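Side-chain contacts in citrate synthase (Metallosphaera sedula, PDB 6ABW), which probably catalyses the condensation of oxaloacetate with acetyl-CoA and water to citrate and free CoA in the tricarboxylic acid cycle: residues R148-K153 with P338-T343; E181-D186 with K284-V289; E236-F241 with V331-G336; V242-P247 with E251-R256. All blocks are in the same frame, centred on the assembly; numbering follows the deposited sequence.

Contact 1 (R148-K153 with P338-T343); sequences RAKEGK and PVYMFT
K150, near the end of helix 128-151, faces Y340 of the short 3-10 turn 339-341 that leads into helix 342-365, and their CA atoms are 9.4 Å apart. The helix of the first segment is closed by a Schellman motif: G152 takes positive phi, and K153 N and G152 N bond back to R148 O and A149 O. At this spacing, side chains bridge the backbones, and the Y340 ring lies between K150 and P338, with E151 at its edge. K150 lays its CE over one face, 3.6 Å from the ring centroid, as a CH-pi contact; P338 CB of the ring's own segment sits against the opposite face. The lysine chain bends at chi3 and again at chi4, which turns NZ over the same face as CE, in cation-pi position 4.7 Å from the centroid, while that nitrogen also donates to S102 O. In the mainly helical citrate synthase fold, this joins the C-terminal end of one long helix to the linker between helices 325-335 and 342-365. At the ring's edge, Y340 OH donates to E151 OE1 over 2.7 Å, approaching from above the carboxylate plane, about 60° out of it. Carboxylate and ring are steeply inclined, at 72°. E151 reaches the hydroxyl because its chain folds at chi2 (-72°), and its other oxygen, OE2, comes within 4.1 Å of P338 CG.

Contact 2 (E181-D186 with K284-V289); sequences EVKAMD and KKYAKV
Y286 of helix 278-292 packs against K183 and A184 of helix 179-191 in a buried, mainly apolar helix-to-helix contact in the mainly helical fold, with its centre about 16 Å from the centre of the chain. The evidence for close backbones is direct: the CA atoms of A184 and Y286 are 5.5 Å apart, a spacing that the small alanine permits. Here the A184 CB and Y286 CB atoms meet at 4.1 Å, and A184 CA lies 4.0 Å from Y286 CD1. The tyrosine then runs on past the alanine to the lysine, whose aliphatic chain crosses it obliquely. K183 CG touches Y286 CE1 at 3.4 Å, and farther out K183 CE comes to 3.1 Å from Y286 OH. The two-point touch follows from the lysine's shape, bent once at chi2 (69°) and extended thereafter, so that CG and CE both reach the tyrosine. The ammonium group is used elsewhere: NZ is 4.1 Å from the phenol oxygen and bonds instead to V51 O. Replacing Y286 by an alanine would probably open a gap beside A184 and leave the methylene chain of K183 without its aromatic support, free to shift about its tether at V51. Around the pair, helix 47-53 meets the tyrosine through V51 and E52, helix 164-173 packs on the M185 side of helix 179-191, and helix 325-335 receives A287 from helix 278-292 at V330 and V331.

Contact 3 (E236-F241 with V331-G336); sequences EAFKQF and VFYALG
F238 and Y333 meet through one compact aromatic patch, the close part of an otherwise wide separation between helices 233-244 and 325-335. The backbones stay apart, with the F238 and Y333 CA atoms 9.2 Å from each other, and the two segments bury just 92 Å² between them. Within the patch the phenylalanine leads with its far end: F238 CZ lies 3.6 Å from Y333 CG and 3.7 Å from Y333 CD1, while F238 CE1 packs 3.8 Å from Y333 CB. The side chains cross at about a right angle, yet their ring planes are only 31° apart and the centroids 5.2 Å, an oblique pair. Both rings are carried into the gap by an extended first torsion, CG opposite the backbone N (chi1 -172° for F238, -167° for Y333). Y300 of helix 295-315 meets each ring edge-to-face, and F342 does the same to F238, making an aromatic cluster where several helices of the citrate synthase fold converge. A leucine in place of F238 would probably lose the reach of CZ to the base of the Y333 ring and deprive F342 of an edge-to-face partner and Y300 of one of its two. F238 is buried while Y333 is partly exposed, which makes the tyrosine side the more open one. K239 is exposed, and its salt bridge to E236 is long, 3.8 Å from NZ to OE1; E236 touches the bound acetyl-CoA. Q240, by contrast, is buried: NE2 donates to A237 O and OE1 accepts from M266 N.

Contact 4 (V242-P247 with E251-R256); sequences VEIGEP and ESWFKR
The W253 indole is met over one face by I244 and at its edge by E243, two consecutive residues at the end of helix 233-244. I244 CG1 stands 3.6 Å from the centroid of the five-membered ring in a CH-pi contact that also brings it to 3.4 Å from W253 CG. The branch continues across the fused system, placing I244 CD1 3.8 Å from W253 CE3. At the edge, W253 NE1 donates to E243 OE2 over 2.9 Å in a nearly straight bond (169°). The oxygen lies close to the indole plane but is approached on its anti side, 32° out of the carboxylate plane. E243 reaches the indole N-H with an extended chain whose CG is set opposite the backbone N (chi1 -177°), crossing the tryptophan at about a right angle. R256 NH1 remains 6.1 Å from E243 OE2, too far for a salt bridge. I244 also packs on I303 and L307 of helix 295-315. The arrangement is one of two consecutive helices joined by a short connection: helix 233-244 ends where G245 adopts positive phi, and helix 250-260 follows and packs its W253 on I244, with the indole about 4 Å from the side chain of L265, an acetyl-CoA-binding residue.

Contact 3 touches contacts 1, 2 and 4, while contacts 1 and 2 do not touch each other (nearest atoms about 9 Å apart). Contact 4 lies farther out, its centre about 28 Å from that of the chain. Contacts 3 and 4 share helix 233-244 and touch where Q240 meets W253. Contacts 1 and 3, with centres about 13 Å apart, join through F342 and V339 packing on F238; their helices 325-335 and 342-365 are consecutive. Contact 2 meets contact 3 through L335 and V331. Along the chain, contacts 2, 3 and 4 are nested within the loop closed by contact 1, while contacts 2 and 3 alternate. Contacts 1 to 3 join helices far apart in the chain; contact 4 joins two consecutive ones.

Contact 1 (R148-K153 with P338-T343)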
# COMPACT_ATOMS: atom_id res chain seq x y z
N ARG A 148 -15.96 -16.64 3.38
CA ARG A 148 -16.43 -17.88 2.80
C ARG A 148 -15.27 -18.78 2.29
O ARG A 148 -15.24 -20.00 2.50
CB ARG A 148 -17.48 -17.57 1.78
CG ARG A 148 -18.78 -17.10 2.43
CD ARG A 148 -19.80 -16.70 1.39
NE ARG A 148 -20.40 -17.87 0.75
CZ ARG A 148 -21.41 -18.59 1.25
NH1 ARG A 148 -21.81 -19.65 0.59
NH2 ARG A 148 -21.95 -18.33 2.45
N ALA A 149 -14.26 -18.18 1.69
CA ALA A 149 -13.03 -18.89 1.40
C ALA A 149 -12.36 -19.54 2.57
O ALA A 149 -11.95 -20.72 2.52
CB ALA A 149 -12.05 -18.06 0.64
N LYS A 150 -12.23 -18.79 3.66
CA LYS A 150 -11.57 -19.30 4.84
C LYS A 150 -12.38 -20.45 5.48
O LYS A 150 -11.79 -21.39 6.01
CB LYS A 150 -11.26 -18.18 5.82
CG LYS A 150 -10.12 -17.30 5.35
CD LYS A 150 -9.86 -16.13 6.32
CE LYS A 150 -9.14 -16.54 7.60
NZ LYS A 150 -7.84 -17.26 7.48
N GLU A 151 -13.68 -20.40 5.35
CA GLU A 151 -14.58 -21.40 5.86
C GLU A 151 -14.75 -22.59 4.86
O GLU A 151 -15.34 -23.59 5.24
CB GLU A 151 -15.93 -20.79 6.14
CG GLU A 151 -16.08 -19.76 7.25
CD GLU A 151 -15.99 -20.29 8.69
OE1 GLU A 151 -14.87 -20.69 9.17
OE2 GLU A 151 -17.07 -20.21 9.37
N GLY A 152 -14.27 -22.48 3.63
CA GLY A 152 -14.35 -23.54 2.61
C GLY A 152 -15.75 -23.66 2.05
O GLY A 152 -16.16 -24.74 1.69
N LYS A 153 -16.49 -22.55 1.97
CA LYS A 153 -17.82 -22.52 1.34
C LYS A 153 -17.76 -21.96 -0.06
O LYS A 153 -16.85 -21.21 -0.43
CB LYS A 153 -18.76 -21.62 2.11
CG LYS A 153 -19.12 -22.09 3.52
CD LYS A 153 -20.05 -21.02 4.11
CE LYS A 153 -20.94 -21.49 5.24
NZ LYS A 153 -20.10 -22.15 6.26
N PRO A 338 -16.43 -15.41 12.70
CA PRO A 338 -15.34 -15.85 13.54
C PRO A 338 -14.40 -14.68 13.94
O PRO A 338 -14.27 -13.70 13.19
CB PRO A 338 -14.63 -16.90 12.71
CG PRO A 338 -15.41 -17.06 11.46
CD PRO A 338 -16.44 -16.01 11.34
N VAL A 339 -13.62 -14.91 14.98
CA VAL A 339 -12.68 -13.92 15.49
C VAL A 339 -11.69 -13.47 14.37
O VAL A 339 -11.31 -12.31 14.28
CB VAL A 339 -11.91 -14.44 16.70
CG1 VAL A 339 -10.86 -13.43 17.17
CG2 VAL A 339 -12.91 -14.70 17.85
N TYR A 340 -11.30 -14.37 13.50
CA TYR A 340 -10.33 -14.03 12.47
C TYR A 340 -10.82 -12.95 11.49
O TYR A 340 -10.02 -12.45 10.68
CB TYR A 340 -9.76 -15.26 11.69
CG TYR A 340 -10.75 -16.09 10.92
CD1 TYR A 340 -11.38 -15.59 9.78
CD2 TYR A 340 -11.04 -17.42 11.29
CE1 TYR A 340 -12.26 -16.36 9.04
CE2 TYR A 340 -11.95 -18.18 10.57
CZ TYR A 340 -12.53 -17.66 9.44
OH TYR A 340 -13.43 -18.40 8.71
N MET A 341 -12.09 -12.65 11.49
CA MET A 341 -12.67 -11.68 10.61
C MET A 341 -12.74 -10.31 11.25
O MET A 341 -13.12 -9.39 10.53
CB MET A 341 -14.11 -12.04 10.17
CG MET A 341 -14.20 -13.24 9.21
SD MET A 341 -13.26 -13.06 7.71
CE MET A 341 -14.08 -11.69 6.93
N PHE A 342 -12.44 -10.11 12.55
CA PHE A 342 -12.85 -8.84 13.14
C PHE A 342 -12.18 -7.56 12.55
O PHE A 342 -12.85 -6.56 12.32
CB PHE A 342 -12.68 -8.86 14.64
CG PHE A 342 -13.55 -9.85 15.41
CD1 PHE A 342 -14.57 -10.54 14.84
CD2 PHE A 342 -13.30 -10.01 16.77
CE1 PHE A 342 -15.32 -11.44 15.62
CE2 PHE A 342 -14.02 -10.86 17.57
CZ PHE A 342 -15.05 -11.59 16.97
N THR A 343 -10.89 -7.63 12.29
CA THR A 343 -10.21 -6.50 11.70
C THR A 343 -10.68 -6.26 10.24
O THR A 343 -10.69 -5.12 9.80
CB THR A 343 -8.68 -6.61 11.85
OG1 THR A 343 -8.40 -6.50 13.27
CG2 THR A 343 -7.97 -5.46 11.14

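Contact 2 (E181-D186 with K284-V289)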
# COMPACT_ATOMS: atom_id res chain seq x y z
N GLU A 181 -30.31 -8.36 13.86
CA GLU A 181 -28.98 -8.65 13.30
C GLU A 181 -28.61 -7.60 12.26
O GLU A 181 -27.47 -7.09 12.25
CB GLU A 181 -28.87 -10.05 12.75
CG GLU A 181 -28.88 -11.16 13.75
CD GLU A 181 -28.93 -12.56 13.06
OE1 GLU A 181 -29.74 -12.85 12.16
OE2 GLU A 181 -28.06 -13.37 13.33
N VAL A 182 -29.54 -7.24 11.38
CA VAL A 182 -29.32 -6.24 10.43
C VAL A 182 -28.99 -4.92 11.08
O VAL A 182 -28.06 -4.24 10.66
CB VAL A 182 -30.50 -6.05 9.44
CG1 VAL A 182 -30.27 -4.87 8.55
CG2 VAL A 182 -30.66 -7.34 8.67
N LYS A 183 -29.76 -4.55 12.08
CA LYS A 183 -29.58 -3.26 12.68
C LYS A 183 -28.16 -3.20 13.38
O LYS A 183 -27.48 -2.13 13.41
CB LYS A 183 -30.71 -2.98 13.65
CG LYS A 183 -30.54 -1.69 14.43
CD LYS A 183 -30.67 -0.40 13.61
CE LYS A 183 -30.60 0.89 14.45
NZ LYS A 183 -30.59 2.06 13.53
N ALA A 184 -27.76 -4.28 13.97
CA ALA A 184 -26.44 -4.34 14.70
C ALA A 184 -25.31 -4.17 13.69
O ALA A 184 -24.33 -3.52 13.94
CB ALA A 184 -26.30 -5.66 15.46
N MET A 185 -25.44 -4.82 12.57
CA MET A 185 -24.38 -4.74 11.49
C MET A 185 -24.35 -3.35 10.92
O MET A 185 -23.28 -2.76 10.70
CB MET A 185 -24.66 -5.82 10.45
CG MET A 185 -23.59 -5.84 9.33
SD MET A 185 -22.05 -6.54 9.97
CE MET A 185 -20.84 -5.39 9.35
N ASP A 186 -25.52 -2.75 10.69
CA ASP A 186 -25.60 -1.41 10.21
C ASP A 186 -24.94 -0.45 11.19
O ASP A 186 -24.15 0.49 10.81
CB ASP A 186 -27.11 -1.00 9.97
CG ASP A 186 -27.21 0.32 9.30
OD1 ASP A 186 -26.85 0.45 8.07
OD2 ASP A 186 -27.60 1.28 10.03
N LYS A 284 -22.09 -1.74 22.87
CA LYS A 284 -22.67 -2.50 23.98
C LYS A 284 -24.18 -2.75 23.83
O LYS A 284 -24.66 -3.88 24.01
CB LYS A 284 -22.37 -1.83 25.30
CG LYS A 284 -22.86 -2.71 26.46
CD LYS A 284 -22.54 -2.10 27.78
CE LYS A 284 -23.10 -3.01 28.87
NZ LYS A 284 -22.78 -2.35 30.17
N LYS A 285 -24.88 -1.70 23.50
CA LYS A 285 -26.34 -1.72 23.32
C LYS A 285 -26.71 -2.79 22.33
O LYS A 285 -27.60 -3.62 22.59
CB LYS A 285 -26.76 -0.37 22.82
CG LYS A 285 -28.23 -0.17 22.45
CD LYS A 285 -28.33 1.25 21.86
CE LYS A 285 -29.66 1.95 22.09
NZ LYS A 285 -30.65 1.43 21.14
N TYR A 286 -26.00 -2.81 21.18
CA TYR A 286 -26.33 -3.72 20.14
C TYR A 286 -25.86 -5.11 20.44
O TYR A 286 -26.50 -6.04 20.01
CB TYR A 286 -25.87 -3.20 18.74
CG TYR A 286 -26.75 -2.08 18.28
CD1 TYR A 286 -28.05 -2.34 17.75
CD2 TYR A 286 -26.41 -0.81 18.47
CE1 TYR A 286 -28.87 -1.31 17.38
CE2 TYR A 286 -27.22 0.24 18.10
CZ TYR A 286 -28.47 -0.02 17.57
OH TYR A 286 -29.24 1.12 17.27
N ALA A 287 -24.80 -5.28 21.24
CA ALA A 287 -24.36 -6.60 21.64
C ALA A 287 -25.38 -7.39 22.50
O ALA A 287 -25.54 -8.57 22.36
CB ALA A 287 -23.06 -6.48 22.41
N LYS A 288 -26.02 -6.66 23.41
CA LYS A 288 -27.01 -7.20 24.35
C LYS A 288 -28.18 -7.89 23.64
O LYS A 288 -28.41 -9.07 23.78
CB LYS A 288 -27.54 -6.05 25.21
CG LYS A 288 -28.60 -6.54 26.19
CD LYS A 288 -28.55 -5.79 27.50
CE LYS A 288 -29.42 -6.55 28.50
NZ LYS A 288 -29.43 -5.81 29.78
N VAL A 289 -28.81 -7.19 22.75
CA VAL A 289 -29.89 -7.76 21.95
C VAL A 289 -29.58 -9.07 21.21
O VAL A 289 -30.20 -10.13 21.42
CB VAL A 289 -30.28 -6.71 20.88
CG1 VAL A 289 -31.55 -7.16 20.15
CG2 VAL A 289 -30.40 -5.31 21.50

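Contact 3 (E236-F241 with V331-G336)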
# COMPACT_ATOMS: atom_id res chain seq x y z
N GLU A 236 -7.87 -8.85 19.92
CA GLU A 236 -7.09 -8.98 21.15
C GLU A 236 -8.04 -8.79 22.37
O GLU A 236 -7.92 -9.50 23.38
CB GLU A 236 -5.96 -7.96 21.22
CG GLU A 236 -4.78 -8.33 20.32
CD GLU A 236 -4.28 -9.77 20.57
OE1 GLU A 236 -4.33 -10.65 19.66
OE2 GLU A 236 -3.92 -10.06 21.71
N ALA A 237 -8.96 -7.85 22.26
CA ALA A 237 -9.91 -7.62 23.35
C ALA A 237 -10.79 -8.87 23.54
O ALA A 237 -11.00 -9.29 24.64
CB ALA A 237 -10.78 -6.43 23.05
N PHE A 238 -11.31 -9.43 22.45
CA PHE A 238 -12.27 -10.51 22.51
C PHE A 238 -11.58 -11.83 22.96
O PHE A 238 -12.21 -12.63 23.65
CB PHE A 238 -12.89 -10.70 21.17
CG PHE A 238 -14.03 -11.68 21.15
CD1 PHE A 238 -15.33 -11.28 21.41
CD2 PHE A 238 -13.79 -13.00 20.86
CE1 PHE A 238 -16.38 -12.20 21.36
CE2 PHE A 238 -14.82 -13.90 20.88
CZ PHE A 238 -16.11 -13.51 21.15
N LYS A 239 -10.31 -11.98 22.62
CA LYS A 239 -9.52 -13.14 23.04
C LYS A 239 -9.37 -13.28 24.54
O LYS A 239 -9.30 -14.41 25.02
CB LYS A 239 -8.15 -13.23 22.36
CG LYS A 239 -8.26 -13.80 20.96
CD LYS A 239 -6.94 -13.58 20.20
CE LYS A 239 -7.10 -14.11 18.79
NZ LYS A 239 -5.92 -13.69 17.97
N GLN A 240 -9.44 -12.16 25.26
CA GLN A 240 -9.58 -12.20 26.70
C GLN A 240 -10.82 -12.97 27.15
O GLN A 240 -10.73 -13.83 28.05
CB GLN A 240 -9.66 -10.80 27.29
CG GLN A 240 -8.43 -9.98 26.99
CD GLN A 240 -8.62 -8.54 27.46
OE1 GLN A 240 -7.75 -8.02 28.18
NE2 GLN A 240 -9.71 -7.86 26.99
N PHE A 241 -11.94 -12.75 26.50
CA PHE A 241 -13.20 -13.42 26.85
C PHE A 241 -13.13 -14.91 26.54
O PHE A 241 -13.64 -15.76 27.29
CB PHE A 241 -14.43 -12.82 26.17
CG PHE A 241 -14.46 -11.31 26.10
CD1 PHE A 241 -13.94 -10.50 27.14
CD2 PHE A 241 -14.97 -10.67 24.99
CE1 PHE A 241 -13.93 -9.12 27.05
CE2 PHE A 241 -14.98 -9.30 24.89
CZ PHE A 241 -14.47 -8.49 25.91
N VAL A 331 -20.37 -8.10 19.24
CA VAL A 331 -21.35 -7.90 18.17
C VAL A 331 -21.02 -8.80 16.98
O VAL A 331 -21.88 -9.57 16.50
CB VAL A 331 -21.44 -6.43 17.75
CG1 VAL A 331 -22.32 -6.25 16.55
CG2 VAL A 331 -22.01 -5.58 18.87
N PHE A 332 -19.78 -8.76 16.52
CA PHE A 332 -19.44 -9.55 15.33
C PHE A 332 -19.58 -11.05 15.55
O PHE A 332 -20.14 -11.80 14.68
CB PHE A 332 -18.01 -9.24 14.86
CG PHE A 332 -17.77 -7.81 14.47
CD1 PHE A 332 -18.69 -7.05 13.76
CD2 PHE A 332 -16.50 -7.23 14.81
CE1 PHE A 332 -18.41 -5.77 13.40
CE2 PHE A 332 -16.27 -5.92 14.40
CZ PHE A 332 -17.22 -5.27 13.67
N TYR A 333 -19.16 -11.50 16.70
CA TYR A 333 -19.31 -12.92 17.07
C TYR A 333 -20.78 -13.34 17.12
O TYR A 333 -21.12 -14.39 16.57
CB TYR A 333 -18.65 -13.18 18.43
CG TYR A 333 -18.49 -14.64 18.71
CD1 TYR A 333 -17.44 -15.35 18.19
CD2 TYR A 333 -19.47 -15.33 19.43
CE1 TYR A 333 -17.29 -16.70 18.48
CE2 TYR A 333 -19.36 -16.67 19.69
CZ TYR A 333 -18.29 -17.35 19.21
OH TYR A 333 -18.19 -18.69 19.51
N ALA A 334 -21.61 -12.49 17.70
CA ALA A 334 -23.05 -12.79 17.88
C ALA A 334 -23.73 -12.86 16.49
O ALA A 334 -24.68 -13.58 16.31
CB ALA A 334 -23.66 -11.69 18.72
N LEU A 335 -23.22 -12.08 15.52
CA LEU A 335 -23.67 -12.12 14.14
C LEU A 335 -23.29 -13.39 13.41
O LEU A 335 -23.88 -13.64 12.36
CB LEU A 335 -23.20 -10.92 13.36
CG LEU A 335 -23.82 -9.60 13.80
CD1 LEU A 335 -23.08 -8.46 13.20
CD2 LEU A 335 -25.34 -9.51 13.45
N GLY A 336 -22.29 -14.15 13.89
CA GLY A 336 -21.78 -15.37 13.23
C GLY A 336 -20.39 -15.27 12.67
O GLY A 336 -19.92 -16.20 12.03

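Contact 4 (V242-P247 with E251-R256)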
# COMPACT_ATOMS: atom_id res chain seq x y z
N VAL A 242 -12.49 -15.23 25.44
CA VAL A 242 -12.33 -16.61 25.05
C VAL A 242 -11.47 -17.39 26.06
O VAL A 242 -11.85 -18.48 26.48
CB VAL A 242 -11.71 -16.73 23.67
CG1 VAL A 242 -11.43 -18.22 23.32
CG2 VAL A 242 -12.62 -16.08 22.64
N GLU A 243 -10.42 -16.77 26.53
CA GLU A 243 -9.54 -17.34 27.51
C GLU A 243 -10.24 -17.55 28.87
O GLU A 243 -10.02 -18.55 29.56
CB GLU A 243 -8.34 -16.40 27.64
CG GLU A 243 -7.21 -16.82 28.57
CD GLU A 243 -5.99 -15.95 28.30
OE1 GLU A 243 -5.52 -15.97 27.13
OE2 GLU A 243 -5.57 -15.19 29.19
N ILE A 244 -11.07 -16.60 29.24
CA ILE A 244 -11.88 -16.71 30.47
C ILE A 244 -12.86 -17.90 30.33
O ILE A 244 -12.95 -18.74 31.24
CB ILE A 244 -12.58 -15.39 30.80
CG1 ILE A 244 -11.57 -14.33 31.16
CG2 ILE A 244 -13.60 -15.58 31.93
CD1 ILE A 244 -12.11 -12.93 31.08
N GLY A 245 -13.54 -18.02 29.19
CA GLY A 245 -14.33 -19.21 28.91
C GLY A 245 -15.71 -19.25 29.48
O GLY A 245 -16.66 -19.52 28.76
N GLU A 246 -15.87 -18.95 30.76
CA GLU A 246 -17.16 -19.02 31.48
C GLU A 246 -17.27 -17.81 32.44
O GLU A 246 -16.24 -17.43 33.01
CB GLU A 246 -17.24 -20.28 32.34
CG GLU A 246 -17.11 -21.58 31.57
CD GLU A 246 -18.31 -21.84 30.66
OE1 GLU A 246 -19.38 -21.25 30.92
OE2 GLU A 246 -18.21 -22.64 29.67
N PRO A 247 -18.45 -17.21 32.55
CA PRO A 247 -18.57 -16.00 33.37
C PRO A 247 -18.08 -16.09 34.83
O PRO A 247 -17.49 -15.13 35.38
CB PRO A 247 -20.09 -15.73 33.38
CG PRO A 247 -20.56 -16.31 32.10
CD PRO A 247 -19.73 -17.53 31.87
N GLU A 251 -13.58 -13.17 37.46
CA GLU A 251 -12.88 -12.55 38.59
C GLU A 251 -11.51 -13.12 38.82
O GLU A 251 -10.55 -12.38 39.03
CB GLU A 251 -13.68 -12.69 39.89
CG GLU A 251 -14.76 -11.66 39.97
CD GLU A 251 -15.57 -11.63 41.30
OE1 GLU A 251 -15.15 -12.26 42.36
OE2 GLU A 251 -16.61 -10.89 41.24
N SER A 252 -11.41 -14.44 38.73
CA SER A 252 -10.12 -15.11 38.87
C SER A 252 -9.10 -14.73 37.79
O SER A 252 -7.94 -14.42 38.12
CB SER A 252 -10.28 -16.66 38.98
OG SER A 252 -9.02 -17.30 38.90
N TRP A 253 -9.54 -14.71 36.52
CA TRP A 253 -8.72 -14.26 35.45
C TRP A 253 -8.23 -12.81 35.69
O TRP A 253 -7.06 -12.51 35.47
CB TRP A 253 -9.46 -14.37 34.14
CG TRP A 253 -8.70 -13.98 32.92
CD1 TRP A 253 -8.06 -14.82 32.04
CD2 TRP A 253 -8.57 -12.65 32.38
NE1 TRP A 253 -7.47 -14.08 31.04
CE2 TRP A 253 -7.79 -12.75 31.22
CE3 TRP A 253 -9.04 -11.37 32.79
CZ2 TRP A 253 -7.49 -11.65 30.42
CZ3 TRP A 253 -8.72 -10.27 32.00
CH2 TRP A 253 -7.94 -10.40 30.84
N PHE A 254 -9.15 -11.97 36.10
CA PHE A 254 -8.83 -10.52 36.32
C PHE A 254 -7.83 -10.43 37.49
O PHE A 254 -6.83 -9.71 37.38
CB PHE A 254 -10.08 -9.73 36.66
CG PHE A 254 -9.88 -8.23 36.71
CD1 PHE A 254 -9.94 -7.44 35.57
CD2 PHE A 254 -9.70 -7.59 37.91
CE1 PHE A 254 -9.75 -6.01 35.65
CE2 PHE A 254 -9.58 -6.20 37.99
CZ PHE A 254 -9.58 -5.42 36.85
N LYS A 255 -8.07 -11.17 38.58
CA LYS A 255 -7.09 -11.21 39.72
C LYS A 255 -5.68 -11.62 39.30
O LYS A 255 -4.65 -10.95 39.60
CB LYS A 255 -7.64 -12.06 40.86
CG LYS A 255 -6.74 -12.14 42.10
CD LYS A 255 -6.27 -10.77 42.60
CE LYS A 255 -5.40 -10.88 43.87
NZ LYS A 255 -6.25 -11.03 45.05
N ARG A 256 -5.59 -12.69 38.52
CA ARG A 256 -4.33 -13.25 38.08
C ARG A 256 -3.60 -12.42 37.00
O ARG A 256 -2.46 -12.06 37.18
CB ARG A 256 -4.56 -14.74 37.67
CG ARG A 256 -5.18 -15.62 38.83
CD ARG A 256 -5.80 -16.97 38.40
NE ARG A 256 -5.34 -17.34 37.07
CZ ARG A 256 -6.09 -17.43 35.95
NH1 ARG A 256 -5.48 -17.66 34.79
NH2 ARG A 256 -7.42 -17.34 35.96